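Local coordinates for protein putative creatinine amidohydrolase (Bacteroides fragilis, PDB 3LUB) that probably hydrolyses carbon-nitrogen bonds in linear amides, as a zinc-dependent member of the creatininase superfamily, at residues F[143-146]-F[147-150]. Residues are numbered along the deposited sequence; the frame is centred on the assembly and turned at random.
Sequences AANW and FEVV
Phe-147 packs against both Trp-146 and Asn-145 where the chain leaves its strand. Phe-147 CB sits squarely over the six-membered ring of Trp-146, 3.8 Å from its centroid, and the phenyl group turns its edge toward the face of the indole's five-membered ring, a T-shaped pair with planes at 89°. In Trp-146, CG lies between the backbone N and the carbonyl carbon (chi1 72°), which brings the indole over N and CB of Phe-147. The phenyl face receives Asn-145 CB in a CH-pi contact, 3.8 Å from the ring centroid, while the amide runs alongside, its plane only 16° from that of the ring. A broad phenyl ring thus serves two neighbours, one through its edge and one through its face.

Polar bonds tie the turn together. Glu-148 N donates to Asn-145 O at 3.1 Å and Val-149 N to Trp-146 O at 3.3 Å, two overlapping i to i+3 bonds. The side chains of Asn-145 and Glu-148 add a weak, nearly straight bond, ND2 to OE1 at 3.2 Å, with amide and carboxylate almost perpendicular. Asparagine suits this place because its CB meets the ring while its amide offers an N-H to the carboxylate. A water donates to Glu-148 OE1 and accepts from Asn-145 N, a second link between the same two residues; a charged glutamate fits this exposed position.

Trp-146, large, flat and mostly apolar, is buried against Leu-46, Pro-47 and Ile-50 of helix 42-62 and against Tyr-232 and Ile-236 of helix 226-249. The two overlapping turns follow strand 140-145, an outermost strand of this chain's parallel sheet, and the indole lies about 4 Å from the side chain of the zinc ligand Glu-168, beside the two-zinc site of this creatininase-family protein.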
ATOM      1  N   ALA F 143     -21.427   2.870 -13.459  1.00 17.85           N
ATOM      2  CA  ALA F 143     -21.614   1.535 -12.895  1.00 18.35           C
ATOM      3  C   ALA F 143     -23.087   1.199 -12.774  1.00 19.28           C
ATOM      4  O   ALA F 143     -23.906   2.062 -12.405  1.00 19.46           O
ATOM      5  CB  ALA F 143     -20.924   1.383 -11.506  1.00 16.32           C
ATOM      6  N   ALA F 144     -23.418  -0.063 -13.051  1.00 19.78           N
ATOM      7  CA  ALA F 144     -24.790  -0.581 -12.853  1.00 20.60           C
ATOM      8  C   ALA F 144     -24.729  -2.040 -12.505  1.00 20.52           C
ATOM      9  O   ALA F 144     -23.853  -2.734 -13.000  1.00 19.62           O
ATOM     10  CB  ALA F 144     -25.600  -0.437 -14.126  1.00 20.83           C
ATOM     11  N   ASN F 145     -25.667  -2.506 -11.677  1.00 20.61           N
ATOM     12  CA  ASN F 145     -25.974  -3.931 -11.575  1.00 21.45           C
ATOM     13  C   ASN F 145     -26.967  -4.264 -12.711  1.00 21.40           C
ATOM     14  O   ASN F 145     -27.948  -3.550 -12.855  1.00 21.34           O
ATOM     15  CB  ASN F 145     -26.609  -4.237 -10.203  1.00 23.12           C
ATOM     16  CG  ASN F 145     -25.600  -4.176  -9.032  1.00 27.94           C
ATOM     17  OD1 ASN F 145     -24.585  -4.864  -9.024  1.00 25.07           O
ATOM     18  ND2 ASN F 145     -25.924  -3.384  -8.019  1.00 21.45           N
ATOM     19  N   TRP F 146     -26.745  -5.328 -13.510  1.00 19.94           N
ATOM     20  CA  TRP F 146     -27.685  -5.665 -14.594  1.00 20.29           C
ATOM     21  C   TRP F 146     -29.093  -5.879 -14.028  1.00 20.29           C
ATOM     22  O   TRP F 146     -30.074  -5.514 -14.632  1.00 20.43           O
ATOM     23  CB  TRP F 146     -27.207  -6.893 -15.456  1.00 20.40           C
ATOM     24  CG  TRP F 146     -27.301  -8.201 -14.753  1.00 18.49           C
ATOM     25  CD1 TRP F 146     -26.337  -8.774 -13.994  1.00 20.36           C
ATOM     26  CD2 TRP F 146     -28.455  -9.062 -14.658  1.00 20.09           C
ATOM     27  NE1 TRP F 146     -26.785  -9.950 -13.473  1.00 22.24           N
ATOM     28  CE2 TRP F 146     -28.089 -10.151 -13.859  1.00 18.72           C
ATOM     29  CE3 TRP F 146     -29.747  -9.017 -15.190  1.00 19.72           C
ATOM     30  CZ2 TRP F 146     -28.982 -11.197 -13.554  1.00 19.47           C
ATOM     31  CZ3 TRP F 146     -30.610 -10.058 -14.928  1.00 18.50           C
ATOM     32  CH2 TRP F 146     -30.231 -11.133 -14.108  1.00 20.97           C
ATOM     33  N   PHE F 147     -29.183  -6.433 -12.822  1.00 21.40           N
ATOM     34  CA  PHE F 147     -30.463  -6.849 -12.290  1.00 21.15           C
ATOM     35  C   PHE F 147     -31.220  -5.707 -11.606  1.00 21.83           C
ATOM     36  O   PHE F 147     -32.267  -5.926 -11.034  1.00 23.25           O
ATOM     37  CB  PHE F 147     -30.287  -8.023 -11.357  1.00 21.91           C
ATOM     38  CG  PHE F 147     -29.287  -7.778 -10.279  1.00 26.25           C
ATOM     39  CD1 PHE F 147     -29.645  -7.081  -9.127  1.00 26.82           C
ATOM     40  CD2 PHE F 147     -27.977  -8.221 -10.421  1.00 23.55           C
ATOM     41  CE1 PHE F 147     -28.708  -6.830  -8.140  1.00 27.55           C
ATOM     42  CE2 PHE F 147     -27.058  -7.974  -9.440  1.00 26.15           C
ATOM     43  CZ  PHE F 147     -27.426  -7.283  -8.289  1.00 25.48           C
ATOM     44  N   GLU F 148     -30.687  -4.491 -11.693  1.00 21.77           N
ATOM     45  CA  GLU F 148     -31.362  -3.282 -11.254  1.00 21.43           C
ATOM     46  C   GLU F 148     -31.781  -2.373 -12.400  1.00 22.29           C
ATOM     47  O   GLU F 148     -32.472  -1.370 -12.179  1.00 24.28           O
ATOM     48  CB  GLU F 148     -30.450  -2.500 -10.308  1.00 20.94           C
ATOM     49  CG  GLU F 148     -30.459  -3.086  -8.937  1.00 22.80           C
ATOM     50  CD  GLU F 148     -29.396  -2.508  -8.024  1.00 26.82           C
ATOM     51  OE1 GLU F 148     -28.595  -1.637  -8.472  1.00 26.79           O
ATOM     52  OE2 GLU F 148     -29.351  -2.986  -6.862  1.00 32.33           O
ATOM     53  N   VAL F 149     -31.415  -2.719 -13.624  1.00 23.12           N
ATOM     54  CA  VAL F 149     -31.772  -1.890 -14.775  1.00 22.45           C
ATOM     55  C   VAL F 149     -33.304  -1.900 -14.941  1.00 24.04           C
ATOM     56  O   VAL F 149     -33.917  -0.858 -15.223  1.00 23.05           O
ATOM     57  CB  VAL F 149     -30.982  -2.333 -16.035  1.00 23.50           C
ATOM     58  CG1 VAL F 149     -31.512  -1.678 -17.331  1.00 19.94           C
ATOM     59  CG2 VAL F 149     -29.451  -2.046 -15.812  1.00 18.93           C
ATOM     60  N   VAL F 150     -33.906  -3.076 -14.722  1.00 23.90           N
ATOM     61  CA  VAL F 150     -35.362  -3.273 -14.656  1.00 22.88           C
ATOM     62  C   VAL F 150     -35.615  -4.088 -13.400  1.00 24.20           C
ATOM     63  O   VAL F 150     -34.911  -5.059 -13.158  1.00 23.53           O
ATOM     64  CB  VAL F 150     -35.856  -4.065 -15.870  1.00 22.73           C
ATOM     65  CG1 VAL F 150     -37.358  -4.315 -15.761  1.00 23.18           C
ATOM     66  CG2 VAL F 150     -35.540  -3.305 -17.157  1.00 20.10           C
TER
HETATM   67  O   HOH W   1     -27.632  -0.502 -10.699  1.00 18.19           O